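Local coordinates for protein putative protease (Parabacteroides distasonis ATCC 8503, PDB 3KD4) that is of unknown function but is named a putative protease and is probably exported, at residues P369-I380 and S421-T432; K438-Q446 and R457-I466. All blocks are in the same frame, centred on the assembly; numbering follows the deposited sequence.

Interactions 1 and 2 lie at two ends of one mixed five-stranded sheet, their centres about 16 Å apart. Interaction 1 joins the outermost strand 370-380 to strand 423-433 by continuous parallel pairing; interaction 2 lies at the other outermost strand, where 438-446 leaves the small three-stranded sheet and pairs with 457-466 at one residue pair, with waters and side-chain packing joining the rest. Both are partly buried, with some apolar side chains of each packing on strand 501-505 and polar ones at the surface. Charge pairs across interaction 1, whereas interaction 2 stacks an amide on a guanidinium. Strand 465-474 connects them: Val431 O of interaction 1 probably accepts a hydrogen bond from Ile466 N of interaction 2.

Interaction 1: P369-I380 and S421-T432; sequences PIQIKESRSVAI and SLIREEVTYTVT
Lys373 and Glu426 both place CG opposite the backbone N (chi1 -177° and 174°), which runs their chains side by side on one face of a parallel two-strand ladder. The salt bridge this allows, Lys373 NZ to Glu426 OE1, spans 3.1 Å and is weak as a hydrogen bond. On the same face Gln371, bent at chi2 (-74°), turns its amide toward Arg424: in one of the two modelled conformers of Arg424, and so less certainly, its NH1 donates to OE1 of Gln371 at 3.0 Å. The backbones pair in register from Ile370 with Ile423 to Ala379 with Thr432; residues 370, 372, 374, 376 and 378 use both N-H and C=O, and Ile380 adds its N-H, along strand 370-380, the edge of its mixed sheet.

The other face mixes apolar contacts with charged groups. Ile372 CD1 meets Ile423 CD1 at 3.7 Å, and the CB of Arg376 packs obliquely on the Tyr429 ring. Tyr429 OH is bonded to Pro395 O and Glu425 OE2 to Ile401 N. Arg376 folds back along its own strand, its NH2 held by Glu374 OE1 at 2.7 Å. At the far end of the ladder Ile380 CD1 touches Val431 CG1 at 3.8 Å, and strands 389-393 and 501-505 cover this end. At the start, Leu422 O is gripped from opposite faces of its plane by Ile370 N and Ser421 OG.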
loop_
_atom_site.group_PDB
_atom_site.type_symbol
_atom_site.label_atom_id
_atom_site.label_comp_id
_atom_site.label_asym_id
_atom_site.label_seq_id
_atom_site.Cartn_x
_atom_site.Cartn_y
_atom_site.Cartn_z
ATOM N N PRO A 369 6.844 14.749 11.280
ATOM C CA PRO A 369 8.066 14.466 10.529
ATOM C C PRO A 369 8.911 13.355 11.117
ATOM O O PRO A 369 9.050 13.255 12.327
ATOM C CB PRO A 369 8.854 15.781 10.609
ATOM C CG PRO A 369 7.855 16.810 10.976
ATOM C CD PRO A 369 6.789 16.144 11.756
ATOM N N ILE A 370 9.488 12.530 10.257
ATOM C CA ILE A 370 10.535 11.615 10.676
ATOM C C ILE A 370 11.761 12.480 10.919
ATOM O O ILE A 370 12.040 13.434 10.158
ATOM C CB ILE A 370 10.849 10.568 9.597
ATOM C CG1 ILE A 370 9.675 9.600 9.451
ATOM C CG2 ILE A 370 12.151 9.794 9.903
ATOM C CD1 ILE A 370 9.394 8.755 10.709
ATOM N N GLN A 371 12.482 12.162 11.982
ATOM C CA GLN A 371 13.651 12.936 12.379
ATOM C C GLN A 371 14.855 12.072 12.195
ATOM O O GLN A 371 14.908 11.009 12.799
ATOM C CB GLN A 371 13.574 13.293 13.851
ATOM C CG GLN A 371 12.464 14.231 14.226
ATOM C CD GLN A 371 12.719 15.652 13.802
ATOM O OE1 GLN A 371 13.842 16.041 13.423
ATOM N NE2 GLN A 371 11.672 16.459 13.868
ATOM N N ILE A 372 15.816 12.512 11.375
ATOM C CA ILE A 372 17.077 11.792 11.191
ATOM C C ILE A 372 18.275 12.661 11.627
ATOM O O ILE A 372 18.386 13.844 11.297
ATOM C CB ILE A 372 17.231 11.265 9.750
ATOM C CG1 ILE A 372 16.248 10.104 9.545
ATOM C CG2 ILE A 372 18.660 10.739 9.489
ATOM C CD1 ILE A 372 15.846 9.966 8.201
ATOM N N LYS A 373 19.134 12.070 12.443
ATOM C CA LYS A 373 20.321 12.774 12.919
ATOM C C LYS A 373 21.447 11.777 12.927
ATOM O O LYS A 373 21.384 10.793 13.644
ATOM C CB LYS A 373 20.087 13.363 14.305
ATOM C CG LYS A 373 21.274 14.178 14.840
ATOM C CD LYS A 373 20.836 15.003 16.058
ATOM C CE LYS A 373 21.956 15.918 16.554
ATOM N NZ LYS A 373 21.397 17.260 16.951
ATOM N N GLU A 374 22.441 12.002 12.068
ATOM C CA GLU A 374 23.568 11.105 11.955
ATOM C C GLU A 374 24.895 11.841 11.878
ATOM O O GLU A 374 24.951 13.045 11.594
ATOM C CB GLU A 374 23.411 10.224 10.738
ATOM C CG GLU A 374 22.193 9.301 10.818
ATOM C CD GLU A 374 22.310 8.117 9.880
ATOM O OE1 GLU A 374 23.448 7.812 9.406
ATOM O OE2 GLU A 374 21.267 7.490 9.609
ATOM N N SER A 375 25.946 11.070 12.132
ATOM C CA SER A 375 27.327 11.537 12.155
ATOM C C SER A 375 28.201 10.581 11.375
ATOM O O SER A 375 27.975 9.386 11.396
ATOM C CB SER A 375 27.826 11.565 13.599
ATOM O OG SER A 375 27.342 12.741 14.224
ATOM N N ARG A 376 29.189 11.124 10.682
ATOM C CA ARG A 376 30.197 10.332 10.006
ATOM C C ARG A 376 31.571 10.973 10.197
ATOM O O ARG A 376 31.693 12.202 10.280
ATOM C CB ARG A 376 29.912 10.240 8.507
ATOM C CG ARG A 376 28.669 9.505 8.131
ATOM C CD ARG A 376 28.826 8.004 8.262
ATOM N NE ARG A 376 27.617 7.317 7.826
ATOM C CZ ARG A 376 26.497 7.237 8.535
ATOM N NH1 ARG A 376 26.421 7.797 9.744
ATOM N NH2 ARG A 376 25.444 6.588 8.038
ATOM N N SER A 377 32.600 10.133 10.268
ATOM C CA SER A 377 33.974 10.604 10.310
ATOM C C SER A 377 34.642 10.274 8.993
ATOM O O SER A 377 34.413 9.196 8.424
ATOM C CB SER A 377 34.746 9.940 11.449
ATOM O OG SER A 377 34.237 10.383 12.692
ATOM N N VAL A 378 35.470 11.197 8.515
ATOM C CA VAL A 378 36.175 11.016 7.276
ATOM C C VAL A 378 37.627 11.477 7.401
ATOM O O VAL A 378 37.903 12.613 7.776
ATOM C CB VAL A 378 35.490 11.810 6.143
ATOM C CG1 VAL A 378 36.215 11.590 4.850
ATOM C CG2 VAL A 378 34.025 11.394 6.016
ATOM N N ALA A 379 38.543 10.577 7.069
ATOM C CA ALA A 379 39.970 10.888 7.001
ATOM C C ALA A 379 40.367 11.063 5.537
ATOM O O ALA A 379 39.844 10.384 4.661
ATOM C CB ALA A 379 40.776 9.766 7.648
ATOM N N ILE A 380 41.263 11.991 5.254
ATOM C CA ILE A 380 41.817 12.090 3.909
ATOM C C ILE A 380 43.329 12.097 4.003
ATOM O O ILE A 380 43.904 12.939 4.701
ATOM C CB ILE A 380 41.415 13.370 3.161
ATOM C CG1 ILE A 380 39.951 13.695 3.377
ATOM C CG2 ILE A 380 41.708 13.215 1.672
ATOM C CD1 ILE A 380 39.610 15.059 2.938
ATOM N N SER A 421 6.701 10.678 3.799
ATOM C CA SER A 421 6.473 11.363 5.081
ATOM C C SER A 421 7.049 12.758 5.021
ATOM O O SER A 421 7.823 13.074 4.124
ATOM C CB SER A 421 7.160 10.632 6.234
ATOM O OG SER A 421 8.579 10.816 6.210
ATOM N N LEU A 422 6.700 13.585 5.985
ATOM C CA LEU A 422 7.485 14.788 6.230
ATOM C C LEU A 422 8.801 14.308 6.841
ATOM O O LEU A 422 8.876 13.190 7.393
ATOM C CB LEU A 422 6.786 15.752 7.163
ATOM C CG LEU A 422 5.400 16.193 6.694
ATOM C CD1 LEU A 422 4.830 17.208 7.716
ATOM C CD2 LEU A 422 5.441 16.773 5.303
ATOM N N ILE A 423 9.848 15.130 6.739
ATOM C CA ILE A 423 11.127 14.689 7.221
ATOM C C ILE A 423 12.001 15.880 7.591
ATOM O O ILE A 423 11.857 17.008 7.032
ATOM C CB ILE A 423 11.832 13.796 6.154
ATOM C CG1 ILE A 423 12.948 12.968 6.800
ATOM C CG2 ILE A 423 12.332 14.678 4.969
ATOM C CD1 ILE A 423 13.073 11.557 6.267
ATOM N N ARG A 424 12.880 15.612 8.552
ATOM C CA ARG A 424 13.921 16.541 8.951
ATOM C C ARG A 424 15.178 15.739 9.178
ATOM O O ARG A 424 15.186 14.793 10.001
ATOM C CB ARG A 424 13.561 17.259 10.243
ATOM C CG ARG A 424 12.246 18.002 10.227
ATOM C CD ARG A 424 11.902 18.528 11.624
ATOM N NE ARG A 424 12.462 19.840 11.950
ATOM C CZ ARG A 424 13.646 20.018 12.512
ATOM N NH1 ARG A 424 14.397 18.963 12.784
ATOM N NH2 ARG A 424 14.075 21.242 12.800
ATOM N N GLU A 425 16.245 16.092 8.462
ATOM C CA GLU A 425 17.507 15.363 8.603
ATOM C C GLU A 425 18.680 16.290 8.865
ATOM O O GLU A 425 18.759 17.381 8.298
ATOM C CB GLU A 425 17.812 14.526 7.366
ATOM C CG GLU A 425 16.632 13.861 6.760
ATOM C CD GLU A 425 16.984 12.793 5.761
ATOM O OE1 GLU A 425 18.189 12.535 5.506
ATOM O OE2 GLU A 425 16.019 12.198 5.226
ATOM N N GLU A 426 19.584 15.840 9.726
ATOM C CA GLU A 426 20.846 16.517 9.939
ATOM C C GLU A 426 21.967 15.500 9.897
ATOM O O GLU A 426 21.918 14.495 10.624
ATOM C CB GLU A 426 20.857 17.233 11.267
ATOM C CG GLU A 426 22.211 17.833 11.590
ATOM C CD GLU A 426 22.262 18.395 12.988
ATOM O OE1 GLU A 426 22.093 17.610 13.953
ATOM O OE2 GLU A 426 22.444 19.620 13.116
ATOM N N VAL A 427 22.966 15.748 9.044
ATOM C CA VAL A 427 24.120 14.868 8.958
ATOM C C VAL A 427 25.374 15.713 9.208
ATOM O O VAL A 427 25.599 16.712 8.510
ATOM C CB VAL A 427 24.228 14.156 7.587
ATOM C CG1 VAL A 427 25.430 13.170 7.589
ATOM C CG2 VAL A 427 22.914 13.427 7.262
ATOM N N THR A 428 26.168 15.306 10.198
ATOM C CA THR A 428 27.385 16.011 10.574
ATOM C C THR A 428 28.607 15.190 10.216
ATOM O O THR A 428 28.774 14.081 10.711
ATOM C CB THR A 428 27.398 16.299 12.056
ATOM O OG1 THR A 428 26.300 17.158 12.353
ATOM C CG2 THR A 428 28.720 16.989 12.484
ATOM N N TYR A 429 29.467 15.738 9.355
ATOM C CA TYR A 429 30.682 15.039 8.949
ATOM C C TYR A 429 31.857 15.678 9.680
ATOM O O TYR A 429 31.952 16.892 9.739
ATOM C CB TYR A 429 30.920 15.147 7.444
ATOM C CG TYR A 429 29.858 14.535 6.580
ATOM C CD1 TYR A 429 28.750 15.273 6.170
ATOM C CD2 TYR A 429 29.948 13.222 6.179
ATOM C CE1 TYR A 429 27.760 14.701 5.385
ATOM C CE2 TYR A 429 28.968 12.637 5.394
ATOM C CZ TYR A 429 27.877 13.384 4.993
ATOM O OH TYR A 429 26.911 12.794 4.214
ATOM N N THR A 430 32.729 14.869 10.269
ATOM C CA THR A 430 33.961 15.404 10.813
ATOM C C THR A 430 35.077 14.890 9.911
ATOM O O THR A 430 35.294 13.674 9.782
ATOM C CB THR A 430 34.190 15.033 12.285
ATOM O OG1 THR A 430 33.115 15.559 13.074
ATOM C CG2 THR A 430 35.506 15.637 12.791
ATOM N N VAL A 431 35.716 15.830 9.233
ATOM C CA VAL A 431 36.688 15.508 8.227
ATOM C C VAL A 431 38.079 15.862 8.756
ATOM O O VAL A 431 38.315 17.004 9.155
ATOM C CB VAL A 431 36.413 16.287 6.924
ATOM C CG1 VAL A 431 37.468 15.939 5.901
ATOM C CG2 VAL A 431 35.010 15.977 6.407
ATOM N N THR A 432 38.975 14.879 8.770
ATOM C CA THR A 432 40.368 15.129 9.140
ATOM C C THR A 432 41.277 14.947 7.915
ATOM O O THR A 432 41.632 13.828 7.548
ATOM C CB THR A 432 40.824 14.251 10.297
ATOM O OG1 THR A 432 39.961 14.461 11.422
ATOM C CG2 THR A 432 42.279 14.617 10.707
HETATM O O HOH W 1 24.132 15.597 12.921
#

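Interaction 2: K438-Q446 and R457-I466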
loop_
_atom_site.group_PDB
_atom_site.type_symbol
_atom_site.label_atom_id
_atom_site.label_comp_id
_atom_site.label_asym_id
_atom_site.label_seq_id
_atom_site.Cartn_x
_atom_site.Cartn_y
_atom_site.Cartn_z
ATOM N N LYS A 438 45.185 21.592 1.596
ATOM C CA LYS A 438 44.547 22.899 1.608
ATOM C C LYS A 438 43.134 22.795 1.048
ATOM O O LYS A 438 42.937 22.269 -0.047
ATOM C CB LYS A 438 45.391 23.856 0.771
ATOM C CG LYS A 438 44.829 25.268 0.615
ATOM C CD LYS A 438 45.838 26.191 -0.106
ATOM C CE LYS A 438 47.192 26.261 0.604
ATOM N NZ LYS A 438 48.197 27.049 -0.185
ATOM N N LEU A 439 42.168 23.312 1.794
ATOM C CA LEU A 439 40.765 23.213 1.406
ATOM C C LEU A 439 40.505 24.221 0.308
ATOM O O LEU A 439 40.657 25.411 0.518
ATOM C CB LEU A 439 39.826 23.471 2.587
ATOM C CG LEU A 439 38.324 23.370 2.271
ATOM C CD1 LEU A 439 37.884 21.932 1.928
ATOM C CD2 LEU A 439 37.552 23.920 3.440
ATOM N N GLN A 440 40.101 23.740 -0.853
ATOM C CA GLN A 440 39.790 24.630 -1.990
ATOM C C GLN A 440 38.294 24.978 -2.080
ATOM O O GLN A 440 37.929 26.050 -2.513
ATOM C CB GLN A 440 40.312 24.017 -3.281
ATOM C CG GLN A 440 41.830 23.987 -3.330
ATOM C CD GLN A 440 42.446 25.350 -3.591
ATOM O OE1 GLN A 440 41.735 26.331 -3.808
ATOM N NE2 GLN A 440 43.783 25.413 -3.599
ATOM N N THR A 441 37.433 24.091 -1.618
ATOM C CA THR A 441 36.007 24.379 -1.502
ATOM C C THR A 441 35.718 25.597 -0.639
ATOM O O THR A 441 36.287 25.722 0.431
ATOM C CB THR A 441 35.323 23.174 -0.868
ATOM O OG1 THR A 441 35.596 22.024 -1.686
ATOM C CG2 THR A 441 33.794 23.402 -0.715
ATOM N N SER A 442 34.835 26.486 -1.085
ATOM C CA SER A 442 34.435 27.654 -0.265
ATOM C C SER A 442 33.845 27.220 1.084
ATOM O O SER A 442 33.131 26.237 1.152
ATOM C CB SER A 442 33.388 28.488 -1.005
ATOM O OG SER A 442 32.814 29.501 -0.184
ATOM N N THR A 443 34.113 27.972 2.148
ATOM C CA THR A 443 33.449 27.723 3.437
ATOM C C THR A 443 32.150 28.529 3.597
ATOM O O THR A 443 31.558 28.566 4.668
ATOM C CB THR A 443 34.398 28.018 4.587
ATOM O OG1 THR A 443 34.812 29.372 4.488
ATOM C CG2 THR A 443 35.625 27.120 4.515
ATOM N N GLN A 444 31.693 29.174 2.522
ATOM C CA GLN A 444 30.463 29.932 2.576
ATOM C C GLN A 444 29.272 28.958 2.694
ATOM O O GLN A 444 29.253 27.905 2.070
ATOM C CB GLN A 444 30.312 30.781 1.326
ATOM C CG GLN A 444 29.069 31.646 1.338
ATOM C CD GLN A 444 29.163 32.852 0.420
ATOM O OE1 GLN A 444 30.256 33.245 -0.047
ATOM N NE2 GLN A 444 28.013 33.465 0.155
ATOM N N GLU A 445 28.294 29.319 3.507
ATOM C CA GLU A 445 27.142 28.468 3.704
ATOM C C GLU A 445 26.313 28.406 2.431
ATOM O O GLU A 445 26.112 29.417 1.790
ATOM C CB GLU A 445 26.266 28.971 4.847
ATOM C CG GLU A 445 25.147 27.970 5.163
ATOM C CD GLU A 445 24.171 28.429 6.232
ATOM O OE1 GLU A 445 24.350 29.531 6.785
ATOM O OE2 GLU A 445 23.219 27.657 6.509
ATOM N N GLN A 446 25.809 27.217 2.106
ATOM C CA GLN A 446 24.894 27.012 0.956
ATOM C C GLN A 446 23.498 26.708 1.461
ATOM O O GLN A 446 23.309 25.751 2.200
ATOM C CB GLN A 446 25.378 25.883 0.039
ATOM C CG GLN A 446 26.728 26.234 -0.644
ATOM C CD GLN A 446 27.087 25.307 -1.782
ATOM O OE1 GLN A 446 26.578 24.192 -1.889
ATOM N NE2 GLN A 446 28.001 25.756 -2.623
ATOM N N ARG A 457 23.971 23.652 3.883
ATOM C CA ARG A 457 25.278 23.063 4.097
ATOM C C ARG A 457 26.179 24.128 4.716
ATOM O O ARG A 457 26.286 25.249 4.193
ATOM C CB ARG A 457 25.878 22.590 2.781
ATOM C CG ARG A 457 27.176 21.870 2.955
ATOM C CD ARG A 457 27.781 21.523 1.620
ATOM N NE ARG A 457 28.496 22.644 1.031
ATOM C CZ ARG A 457 29.175 22.587 -0.113
ATOM N NH1 ARG A 457 29.211 21.463 -0.819
ATOM N NH2 ARG A 457 29.846 23.653 -0.546
ATOM N N THR A 458 26.802 23.791 5.837
ATOM C CA THR A 458 27.783 24.689 6.423
ATOM C C THR A 458 29.091 23.931 6.489
ATOM O O THR A 458 29.102 22.721 6.702
ATOM C CB THR A 458 27.399 25.122 7.834
ATOM O OG1 THR A 458 27.327 23.956 8.644
ATOM C CG2 THR A 458 26.073 25.808 7.856
ATOM N N ILE A 459 30.199 24.642 6.297
ATOM C CA ILE A 459 31.525 24.025 6.306
ATOM C C ILE A 459 32.359 24.900 7.241
ATOM O O ILE A 459 32.500 26.120 7.003
ATOM C CB ILE A 459 32.159 23.992 4.921
ATOM C CG1 ILE A 459 31.321 23.138 3.949
ATOM C CG2 ILE A 459 33.595 23.488 5.031
ATOM C CD1 ILE A 459 31.839 23.177 2.469
ATOM N N THR A 460 32.864 24.290 8.310
ATOM C CA THR A 460 33.548 25.038 9.351
ATOM C C THR A 460 34.843 24.348 9.777
ATOM O O THR A 460 34.829 23.301 10.426
ATOM C CB THR A 460 32.659 25.225 10.568
ATOM O OG1 THR A 460 32.366 23.948 11.128
ATOM C CG2 THR A 460 31.359 25.920 10.187
ATOM N N PRO A 461 35.980 24.934 9.377
ATOM C CA PRO A 461 37.256 24.388 9.848
ATOM C C PRO A 461 37.339 24.507 11.366
ATOM O O PRO A 461 36.927 25.527 11.914
ATOM C CB PRO A 461 38.297 25.290 9.178
ATOM C CG PRO A 461 37.631 25.742 7.941
ATOM C CD PRO A 461 36.178 25.951 8.336
ATOM N N ARG A 462 37.815 23.450 12.022
ATOM C CA ARG A 462 37.993 23.430 13.480
ATOM C C ARG A 462 39.277 22.694 13.848
ATOM O O ARG A 462 39.284 21.459 13.921
ATOM C CB ARG A 462 36.839 22.711 14.160
ATOM C CG ARG A 462 35.501 23.341 13.951
ATOM C CD ARG A 462 34.489 22.712 14.861
ATOM N NE ARG A 462 33.156 23.215 14.566
ATOM C CZ ARG A 462 32.711 24.430 14.888
ATOM N NH1 ARG A 462 33.486 25.311 15.522
ATOM N NH2 ARG A 462 31.467 24.772 14.560
ATOM N N GLY A 463 40.346 23.441 14.115
ATOM C CA GLY A 463 41.648 22.843 14.375
ATOM C C GLY A 463 42.137 22.223 13.086
ATOM O O GLY A 463 42.092 22.853 12.044
ATOM N N ASN A 464 42.589 20.981 13.149
ATOM C CA ASN A 464 42.897 20.236 11.940
ATOM C C ASN A 464 41.762 19.290 11.531
ATOM O O ASN A 464 42.015 18.231 10.947
ATOM C CB ASN A 464 44.183 19.454 12.136
ATOM C CG ASN A 464 44.139 18.584 13.337
ATOM O OD1 ASN A 464 43.066 18.179 13.794
ATOM N ND2 ASN A 464 45.311 18.312 13.901
ATOM N N THR A 465 40.524 19.642 11.885
ATOM C CA THR A 465 39.354 18.990 11.297
ATOM C C THR A 465 38.509 20.035 10.582
ATOM O O THR A 465 38.621 21.250 10.819
ATOM C CB THR A 465 38.444 18.303 12.336
ATOM O OG1 THR A 465 37.838 19.308 13.159
ATOM C CG2 THR A 465 39.219 17.304 13.207
ATOM N N ILE A 466 37.642 19.549 9.711
ATOM C CA ILE A 466 36.615 20.386 9.114
ATOM C C ILE A 466 35.279 19.707 9.389
ATOM O O ILE A 466 35.118 18.505 9.140
ATOM C CB ILE A 466 36.796 20.520 7.610
ATOM C CG1 ILE A 466 38.159 21.148 7.302
ATOM C CG2 ILE A 466 35.620 21.316 6.984
ATOM C CD1 ILE A 466 38.660 20.766 5.893
HETATM O O HOH W 2 30.452 26.406 0.240
HETATM O O HOH W 3 29.439 27.370 5.999
HETATM O O HOH W 4 28.488 25.180 2.502
#
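Gln446 lays its side-chain amide flat over the guanidinium of Arg457, the two planes only 8° apart, with OE1 3.5 Å above the plane over its centre. The stack involves no hydrogen bond between the two groups; the amide rests on a face, while the edge of the guanidinium is used by water. Arg457 sets CG opposite its backbone N (chi1 -175°) and bends at chi3 (82°), bringing its end back alongside the extended Gln446 chain. In the guanidinium plane, NH2 donates to water 2 and NE to water 4. The remaining nitrogen, NH1, is bonded to Asn499 O. Water 2 contacts the carbonyls of Ser442 and Gln444, and water 4 those of Gln444 and Arg457, so ordered water ties the arginine to the turning segment 442-444.

Direct pairing is brief: Gln446 and Arg457 form one antiparallel hydrogen-bonded pair, Gln446 N to Arg457 O at 2.9 Å and Arg457 N to Gln446 O at 2.8 Å. Before it the chain makes an ST turn, Gln444 N donating to Ser442 OG, and water 3 bridges Thr443 O and Ile459 N. Glu445 lies alongside Thr458, its CG 3.6 Å from Thr458 CG2. On the inner side Ile459 inserts CD1 against Thr441 CG2 at 3.7 Å, the side chains crossing at about a right angle, and Leu439 CD2 reaches Ile466 CD1 at 4.1 Å.

The hairpin of strands 453-462 and 465-474 closes through the type II' turn from Arg462 to Thr465. Strand 501-505 lies against this apolar side: Phe504 touches Leu439 and Ile466, Leu502 touches Ile459, and Thr441 OG1 is bonded to Leu503 N. Segment 438-446 passes from the three-stranded sheet, through strand 438-439, to the edge of the five-stranded one at Gln446.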